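Local structure of neurotrypsin (Mus musculus, 6H8M) at residues K80-A83 against D84-K87. The protein is a secreted, multidomain serine protease of the brain with a role in neuronal plasticity, represented here by its third scavenger receptor cysteine-rich domain. Numbering follows the deposited sequence.
Sequences KALA and DCVK
Two successive i to i+3 backbone hydrogen bonds close consecutive, overlapping turns, A81 to D84 and L82 to C85, around a short 3-10 segment of residues 82-84. The amide N of D84 donates to the carbonyl O of A81 at 3.0 Å, with an N-H...O angle of 152°, and the amide N of C85 donates to the carbonyl O of L82 at 2.9 Å. A81 itself is still extended, and the chain coils only from L82 onward, whose own amide N is hydrogen-bonded to OE1 of Q46, a polar link to helix 37-46.

The D84 side chain lies beside A81. With its CG beside the backbone N and anti to the carbonyl carbon (chi1 -59°), the carboxylate brings OD2 to 4.0 Å from CB of A81, and the compact methyl makes only a loose van der Waals contact with it. The OD2 atom also comes within 3.9 Å of the amide N of A81, too far for a hydrogen bond, and that buried N-H finds no partner in the model. A charged residue suits the outer side of the turn, where D84 is exposed.

L82 and C85 are the buried pair. The branch atom CD1 of L82 approaches SG of C85 at 4.5 Å, a light apolar contact, while the leucine reaches M70 and V73 of strand 68-74 and I43 of helix 37-46. Alongside it, the side chain of C85 packs on V42 and V73. A83 is partly exposed, and its short methyl meets F4 in a small apolar contact.

Beyond the turn, V86 shares backbone hydrogen bonds with K74, leading into the short, weakly bonded strand 86-87 at one edge of the sheet. The C75-C85 disulfide ties the turn to the end of strand 68-74, making this a disulfide-secured loop of the scavenger receptor cysteine-rich fold.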
loop_
_atom_site.group_PDB
_atom_site.type_symbol
_atom_site.label_atom_id
_atom_site.label_comp_id
_atom_site.label_asym_id
_atom_site.label_seq_id
_atom_site.Cartn_x
_atom_site.Cartn_y
_atom_site.Cartn_z
ATOM N N LYS A 80 -8.842 8.738 5.694
ATOM C CA LYS A 80 -9.603 7.584 6.153
ATOM C C LYS A 80 -9.534 6.487 5.091
ATOM O O LYS A 80 -9.964 5.389 5.339
ATOM C CB LYS A 80 -11.057 7.960 6.476
ATOM C CG LYS A 80 -11.253 8.635 7.838
ATOM C CD LYS A 80 -12.684 9.099 8.083
ATOM C CE LYS A 80 -12.797 10.124 9.193
ATOM N NZ LYS A 80 -14.214 10.472 9.456
ATOM N N ALA A 81 -9.062 6.815 3.890
ATOM C CA ALA A 81 -9.153 5.848 2.772
ATOM C C ALA A 81 -8.122 6.227 1.722
ATOM O O ALA A 81 -7.849 7.406 1.508
ATOM C CB ALA A 81 -10.527 5.812 2.174
ATOM N N LEU A 82 -7.577 5.202 1.060
ATOM C CA LEU A 82 -6.539 5.371 0.064
ATOM C C LEU A 82 -7.027 6.322 -1.037
ATOM O O LEU A 82 -6.235 7.149 -1.518
ATOM C CB LEU A 82 -6.214 4.009 -0.539
ATOM C CG LEU A 82 -5.125 4.029 -1.610
ATOM C CD1 LEU A 82 -3.844 4.611 -1.081
ATOM C CD2 LEU A 82 -4.930 2.623 -2.154
ATOM N N ALA A 83 -8.314 6.227 -1.361
ATOM C CA ALA A 83 -8.953 7.027 -2.449
ATOM C C ALA A 83 -8.792 8.514 -2.200
ATOM O O ALA A 83 -8.866 9.313 -3.152
ATOM C CB ALA A 83 -10.420 6.668 -2.559
ATOM N N ASP A 84 -8.684 8.907 -0.928
ATOM C CA ASP A 84 -8.601 10.350 -0.552
ATOM C C ASP A 84 -7.158 10.833 -0.644
ATOM O O ASP A 84 -6.882 11.997 -0.514
ATOM C CB ASP A 84 -9.135 10.600 0.863
ATOM C CG ASP A 84 -10.572 10.172 1.058
ATOM O OD1 ASP A 84 -11.287 10.176 0.071
ATOM O OD2 ASP A 84 -10.939 9.764 2.179
ATOM N N CYS A 85 -6.186 9.924 -0.770
ATOM C CA CYS A 85 -4.803 10.390 -1.013
ATOM C C CYS A 85 -4.785 10.986 -2.415
ATOM O O CYS A 85 -5.744 10.836 -3.108
ATOM C CB CYS A 85 -3.797 9.258 -0.872
ATOM S SG CYS A 85 -3.766 8.648 0.828
ATOM N N VAL A 86 -3.697 11.647 -2.804
ATOM C CA VAL A 86 -3.623 12.331 -4.114
ATOM C C VAL A 86 -2.535 11.648 -4.942
ATOM O O VAL A 86 -1.511 11.264 -4.405
ATOM C CB VAL A 86 -3.423 13.858 -3.984
ATOM C CG1 VAL A 86 -4.622 14.500 -3.301
ATOM C CG2 VAL A 86 -2.144 14.255 -3.260
ATOM N N LYS A 87 -2.800 11.442 -6.238
ATOM C CA LYS A 87 -1.814 10.873 -7.170
ATOM C C LYS A 87 -0.828 11.978 -7.550
ATOM O O LYS A 87 -1.130 13.156 -7.376
ATOM C CB LYS A 87 -2.540 10.231 -8.358
ATOM C CG LYS A 87 -3.468 9.086 -7.952
ATOM C CD LYS A 87 -4.860 9.102 -8.594
ATOM C CE LYS A 87 -5.786 8.048 -8.009
ATOM N NZ LYS A 87 -6.994 7.837 -8.848
#